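Local atomic coordinates of D-ribulose-5-phosphate 3-epimerase, putative (Plasmodium falciparum, PDB entry 1TQX), a protein that probably catalyses the interconversion of D-ribulose 5-phosphate and D-xylulose 5-phosphate, using a bound divalent metal ion. Residues 65-77 / 83-96. Numbering follows the deposited sequence.
With ZN (zinc ion), chain D.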
loop_
_atom_site.group_PDB
_atom_site.type_symbol
_atom_site.label_atom_id
_atom_site.label_comp_id
_atom_site.label_asym_id
_atom_site.label_seq_id
_atom_site.Cartn_x
_atom_site.Cartn_y
_atom_site.Cartn_z
ATOM N N ILE A 65 15.301 3.020 -0.719
ATOM C CA ILE A 65 13.902 2.777 -0.392
ATOM C C ILE A 65 12.944 2.758 -1.594
ATOM O O ILE A 65 12.976 3.632 -2.458
ATOM C CB ILE A 65 13.417 3.759 0.707
ATOM C CG1 ILE A 65 12.206 3.157 1.425
ATOM C CG2 ILE A 65 13.088 5.122 0.106
ATOM C CD1 ILE A 65 11.947 3.746 2.811
ATOM N N PHE A 66 12.110 1.720 -1.627
ATOM C CA PHE A 66 11.113 1.441 -2.671
ATOM C C PHE A 66 9.913 2.399 -2.576
ATOM O O PHE A 66 9.295 2.516 -1.519
ATOM C CB PHE A 66 10.663 -0.011 -2.471
ATOM C CG PHE A 66 9.747 -0.556 -3.535
ATOM C CD1 PHE A 66 10.238 -1.424 -4.511
ATOM C CD2 PHE A 66 8.372 -0.330 -3.476
ATOM C CE1 PHE A 66 9.374 -2.070 -5.403
ATOM C CE2 PHE A 66 7.496 -0.970 -4.366
ATOM C CZ PHE A 66 8.001 -1.844 -5.326
ATOM N N PHE A 67 9.586 3.067 -3.680
ATOM C CA PHE A 67 8.467 4.005 -3.705
ATOM C C PHE A 67 7.145 3.300 -4.000
ATOM O O PHE A 67 6.874 2.901 -5.136
ATOM C CB PHE A 67 8.727 5.110 -4.744
ATOM C CG PHE A 67 9.510 6.285 -4.205
ATOM C CD1 PHE A 67 10.649 6.099 -3.417
ATOM C CD2 PHE A 67 9.119 7.588 -4.509
ATOM C CE1 PHE A 67 11.379 7.201 -2.944
ATOM C CE2 PHE A 67 9.844 8.693 -4.039
ATOM C CZ PHE A 67 10.973 8.497 -3.259
ATOM N N ASP A 68 6.324 3.148 -2.967
ATOM C CA ASP A 68 5.035 2.481 -3.087
ATOM C C ASP A 68 3.914 3.528 -3.030
ATOM O O ASP A 68 3.561 4.033 -1.962
ATOM C CB ASP A 68 4.931 1.450 -1.958
ATOM C CG ASP A 68 3.592 0.770 -1.894
ATOM O OD1 ASP A 68 3.016 0.443 -2.956
ATOM O OD2 ASP A 68 3.128 0.535 -0.757
ATOM N N VAL A 69 3.359 3.842 -4.196
ATOM C CA VAL A 69 2.315 4.860 -4.311
ATOM C C VAL A 69 0.898 4.304 -4.349
ATOM O O VAL A 69 0.540 3.539 -5.246
ATOM C CB VAL A 69 2.533 5.740 -5.575
ATOM C CG1 VAL A 69 1.577 6.926 -5.549
ATOM C CG2 VAL A 69 3.985 6.224 -5.635
ATOM N N HIS A 70 0.092 4.702 -3.367
ATOM C CA HIS A 70 -1.295 4.263 -3.281
ATOM C C HIS A 70 -2.155 5.392 -3.841
ATOM O O HIS A 70 -2.321 6.430 -3.204
ATOM C CB HIS A 70 -1.672 3.985 -1.819
ATOM C CG HIS A 70 -3.079 3.509 -1.632
ATOM N ND1 HIS A 70 -3.611 3.243 -0.386
ATOM C CD2 HIS A 70 -4.070 3.267 -2.523
ATOM C CE1 HIS A 70 -4.869 2.861 -0.520
ATOM N NE2 HIS A 70 -5.172 2.867 -1.805
ATOM N N LEU A 71 -2.699 5.179 -5.033
ATOM C CA LEU A 71 -3.523 6.179 -5.699
ATOM C C LEU A 71 -4.997 6.118 -5.312
ATOM O O LEU A 71 -5.774 5.386 -5.916
ATOM C CB LEU A 71 -3.387 6.028 -7.220
ATOM C CG LEU A 71 -1.962 6.195 -7.766
ATOM C CD1 LEU A 71 -1.880 5.675 -9.201
ATOM C CD2 LEU A 71 -1.562 7.662 -7.691
ATOM N N MET A 72 -5.376 6.874 -4.287
ATOM C CA MET A 72 -6.775 6.933 -3.867
ATOM C C MET A 72 -7.325 8.144 -4.609
ATOM O O MET A 72 -7.652 9.168 -4.010
ATOM C CB MET A 72 -6.884 7.141 -2.355
ATOM C CG MET A 72 -6.544 5.893 -1.554
ATOM S SD MET A 72 -6.485 6.156 0.234
ATOM C CE MET A 72 -4.731 6.393 0.478
ATOM N N VAL A 73 -7.414 8.008 -5.928
ATOM C CA VAL A 73 -7.865 9.095 -6.785
ATOM C C VAL A 73 -8.746 8.616 -7.925
ATOM O O VAL A 73 -8.790 7.426 -8.237
ATOM C CB VAL A 73 -6.664 9.796 -7.447
ATOM C CG1 VAL A 73 -5.700 10.327 -6.387
ATOM C CG2 VAL A 73 -5.942 8.803 -8.370
ATOM N N GLU A 74 -9.451 9.562 -8.541
ATOM C CA GLU A 74 -10.266 9.253 -9.707
ATOM C C GLU A 74 -9.270 9.379 -10.859
ATOM O O GLU A 74 -8.263 10.082 -10.731
ATOM C CB GLU A 74 -11.387 10.287 -9.904
ATOM C CG GLU A 74 -12.288 10.518 -8.699
ATOM C CD GLU A 74 -13.521 11.354 -9.030
ATOM O OE1 GLU A 74 -13.390 12.352 -9.776
ATOM O OE2 GLU A 74 -14.618 11.018 -8.532
ATOM N N TYR A 75 -9.539 8.704 -11.970
ATOM C CA TYR A 75 -8.668 8.773 -13.141
ATOM C C TYR A 75 -7.211 8.419 -12.835
ATOM O O TYR A 75 -6.300 9.162 -13.203
ATOM C CB TYR A 75 -8.718 10.186 -13.738
ATOM C CG TYR A 75 -10.116 10.723 -13.925
ATOM C CD1 TYR A 75 -11.000 10.118 -14.811
ATOM C CD2 TYR A 75 -10.555 11.840 -13.217
ATOM C CE1 TYR A 75 -12.289 10.609 -14.992
ATOM C CE2 TYR A 75 -11.848 12.342 -13.391
ATOM C CZ TYR A 75 -12.706 11.719 -14.282
ATOM O OH TYR A 75 -13.984 12.203 -14.474
ATOM N N PRO A 76 -6.967 7.279 -12.174
ATOM C CA PRO A 76 -5.582 6.907 -11.862
ATOM C C PRO A 76 -4.663 6.799 -13.084
ATOM O O PRO A 76 -3.446 6.936 -12.963
ATOM C CB PRO A 76 -5.739 5.576 -11.129
ATOM C CG PRO A 76 -6.990 5.000 -11.733
ATOM C CD PRO A 76 -7.900 6.218 -11.760
ATOM N N GLU A 77 -5.247 6.555 -14.253
ATOM C CA GLU A 77 -4.471 6.445 -15.487
ATOM C C GLU A 77 -3.656 7.726 -15.745
ATOM O O GLU A 77 -2.554 7.676 -16.296
ATOM C CB GLU A 77 -5.415 6.174 -16.670
ATOM C CG GLU A 77 -6.534 7.220 -16.838
ATOM C CD GLU A 77 -7.825 6.881 -16.087
ATOM O OE1 GLU A 77 -7.812 6.013 -15.186
ATOM O OE2 GLU A 77 -8.866 7.504 -16.400
ATOM N N LEU A 83 4.599 9.571 -12.624
ATOM C CA LEU A 83 5.316 8.893 -11.546
ATOM C C LEU A 83 6.255 7.798 -12.049
ATOM O O LEU A 83 6.384 6.734 -11.429
ATOM C CB LEU A 83 4.295 8.302 -10.561
ATOM C CG LEU A 83 3.404 9.320 -9.824
ATOM C CD1 LEU A 83 2.177 8.621 -9.247
ATOM C CD2 LEU A 83 4.222 10.007 -8.719
ATOM N N LYS A 84 6.917 8.065 -13.168
ATOM C CA LYS A 84 7.832 7.092 -13.761
ATOM C C LYS A 84 9.004 6.705 -12.862
ATOM O O LYS A 84 9.555 5.615 -13.010
ATOM C CB LYS A 84 8.400 7.620 -15.086
ATOM C CG LYS A 84 7.378 7.860 -16.197
ATOM C CD LYS A 84 8.109 8.236 -17.495
ATOM C CE LYS A 84 7.163 8.657 -18.600
ATOM N NZ LYS A 84 6.583 10.017 -18.382
ATOM N N THR A 85 9.399 7.586 -11.944
ATOM C CA THR A 85 10.525 7.269 -11.075
ATOM C C THR A 85 10.147 6.481 -9.819
ATOM O O THR A 85 11.026 6.115 -9.045
ATOM C CB THR A 85 11.310 8.542 -10.644
ATOM O OG1 THR A 85 10.452 9.405 -9.884
ATOM C CG2 THR A 85 11.839 9.289 -11.875
ATOM N N SER A 86 8.854 6.223 -9.618
ATOM C CA SER A 86 8.416 5.444 -8.457
ATOM C C SER A 86 8.624 3.952 -8.731
ATOM O O SER A 86 9.165 3.589 -9.779
ATOM C CB SER A 86 6.947 5.741 -8.134
ATOM O OG SER A 86 6.823 7.029 -7.541
ATOM N N ASN A 87 8.205 3.088 -7.807
ATOM C CA ASN A 87 8.399 1.647 -7.979
ATOM C C ASN A 87 7.121 0.834 -8.180
ATOM O O ASN A 87 7.097 -0.112 -8.970
ATOM C CB ASN A 87 9.199 1.094 -6.798
ATOM C CG ASN A 87 10.644 1.520 -6.840
ATOM O OD1 ASN A 87 11.416 1.051 -7.683
ATOM N ND2 ASN A 87 11.021 2.425 -5.950
ATOM N N GLN A 88 6.068 1.179 -7.448
ATOM C CA GLN A 88 4.791 0.506 -7.617
ATOM C C GLN A 88 3.673 1.519 -7.565
ATOM O O GLN A 88 3.700 2.441 -6.748
ATOM C CB GLN A 88 4.538 -0.549 -6.535
ATOM C CG GLN A 88 3.117 -1.118 -6.601
ATOM C CD GLN A 88 2.912 -2.334 -5.711
ATOM O OE1 GLN A 88 2.896 -3.465 -6.188
ATOM N NE2 GLN A 88 2.761 -2.103 -4.413
ATOM N N LEU A 89 2.701 1.351 -8.454
ATOM C CA LEU A 89 1.537 2.218 -8.491
ATOM C C LEU A 89 0.343 1.323 -8.202
ATOM O O LEU A 89 0.116 0.326 -8.895
ATOM C CB LEU A 89 1.372 2.875 -9.869
ATOM C CG LEU A 89 2.498 3.786 -10.369
ATOM C CD1 LEU A 89 2.038 4.468 -11.673
ATOM C CD2 LEU A 89 2.855 4.838 -9.317
ATOM N N THR A 90 -0.405 1.667 -7.162
ATOM C CA THR A 90 -1.578 0.894 -6.769
ATOM C C THR A 90 -2.833 1.732 -6.976
ATOM O O THR A 90 -2.970 2.806 -6.388
ATOM C CB THR A 90 -1.484 0.477 -5.277
ATOM O OG1 THR A 90 -0.355 -0.385 -5.097
ATOM C CG2 THR A 90 -2.754 -0.251 -4.827
ATOM N N PHE A 91 -3.741 1.257 -7.824
ATOM C CA PHE A 91 -4.974 1.996 -8.068
ATOM C C PHE A 91 -6.150 1.237 -7.472
ATOM O O PHE A 91 -6.023 0.059 -7.126
ATOM C CB PHE A 91 -5.181 2.230 -9.578
ATOM C CG PHE A 91 -5.385 0.972 -10.377
ATOM C CD1 PHE A 91 -6.661 0.438 -10.548
ATOM C CD2 PHE A 91 -4.305 0.336 -10.984
ATOM C CE1 PHE A 91 -6.859 -0.715 -11.316
ATOM C CE2 PHE A 91 -4.496 -0.819 -11.753
ATOM C CZ PHE A 91 -5.775 -1.341 -11.916
ATOM N N HIS A 92 -7.289 1.912 -7.335
ATOM C CA HIS A 92 -8.470 1.280 -6.765
ATOM C C HIS A 92 -9.392 0.625 -7.778
ATOM O O HIS A 92 -9.709 1.198 -8.815
ATOM C CB HIS A 92 -9.258 2.293 -5.926
ATOM C CG HIS A 92 -8.825 2.343 -4.493
ATOM N ND1 HIS A 92 -9.347 1.504 -3.531
ATOM C CD2 HIS A 92 -7.847 3.053 -3.882
ATOM C CE1 HIS A 92 -8.706 1.690 -2.392
ATOM N NE2 HIS A 92 -7.788 2.623 -2.579
ATOM N N PHE A 93 -9.809 -0.595 -7.453
ATOM C CA PHE A 93 -10.724 -1.373 -8.280
ATOM C C PHE A 93 -11.971 -0.511 -8.481
ATOM O O PHE A 93 -12.536 -0.461 -9.575
ATOM C CB PHE A 93 -11.061 -2.678 -7.536
ATOM C CG PHE A 93 -11.980 -3.623 -8.281
ATOM C CD1 PHE A 93 -11.650 -4.107 -9.544
ATOM C CD2 PHE A 93 -13.141 -4.094 -7.670
ATOM C CE1 PHE A 93 -12.462 -5.053 -10.183
ATOM C CE2 PHE A 93 -13.956 -5.039 -8.303
ATOM C CZ PHE A 93 -13.611 -5.517 -9.559
ATOM N N GLU A 94 -12.375 0.187 -7.420
ATOM C CA GLU A 94 -13.563 1.036 -7.466
ATOM C C GLU A 94 -13.404 2.280 -8.332
ATOM O O GLU A 94 -14.388 2.805 -8.852
ATOM C CB GLU A 94 -13.979 1.461 -6.050
ATOM C CG GLU A 94 -14.219 0.301 -5.085
ATOM C CD GLU A 94 -12.944 -0.172 -4.417
ATOM O OE1 GLU A 94 -11.869 0.365 -4.750
ATOM O OE2 GLU A 94 -13.010 -1.076 -3.556
ATOM N N ALA A 95 -12.173 2.759 -8.483
ATOM C CA ALA A 95 -11.929 3.951 -9.289
ATOM C C ALA A 95 -12.252 3.688 -10.762
ATOM O O ALA A 95 -12.549 4.618 -11.514
ATOM C CB ALA A 95 -10.474 4.400 -9.139
ATOM N N LEU A 96 -12.180 2.424 -11.166
ATOM C CA LEU A 96 -12.483 2.032 -12.538
ATOM C C LEU A 96 -13.833 1.325 -12.610
ATOM O O LEU A 96 -14.038 0.433 -13.436
ATOM C CB LEU A 96 -11.385 1.117 -13.095
ATOM C CG LEU A 96 -10.182 1.827 -13.720
ATOM C CD1 LEU A 96 -9.598 2.807 -12.723
ATOM C CD2 LEU A 96 -9.130 0.807 -14.155
HETATM ZN ZN ZN D . -2.317 3.557 1.488
HETATM O O HOH W 1 0.321 -0.129 -2.517
HETATM O O HOH W 2 -7.320 4.788 -8.082
HETATM O O HOH W 3 -11.822 7.217 -12.189
#
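Strands 66-72 and 88-92 run parallel, their axes 4.8 Å apart at closest approach and 19° from parallel, as neighbours in the eight-stranded TIM barrel. Backbone hydrogen bonds join them, among them Val-69 N to Gln-88 O and Thr-90 N to Val-69 O, and at the start Phe-67 O accepts from both Asn-87 N and Gln-88 N. Asp-68, His-70, Gln-88 and Thr-90 share the face that carries the metal site. With CG anti to the backbone N (chi1 -179°), the His-70 ring extends so that ND1 reaches the zinc ion at 2.3 Å, a site completed by His-36, Asp-38 and Asp-179. Asp-68 OD2 is hydrogen-bonded to ND1 of the zinc ligand His-36; its OD1 accepts from Gln-88 NE2 at 2.9 Å, met from above the carboxylate plane, and from a water to which Thr-90 OG1 donates. On the opposite face, Val-69 CB packs against Leu-89 CD2. Pro-76 CB, from the loop beyond strand 66-72, meets Phe-91 CB, and both residues touch helix 100-111. Just before strand 88-92, Asn-87 CB sits over the Phe-66 ring, 3.3 Å from its centroid, a CH-pi contact. A second-shell chain backs the metal ligand: His-70 NE2 donates to His-92 NE2 at 2.7 Å, and His-92 ND1 to Glu-94 OE1 at 3.0 Å, on the carboxylate's syn side.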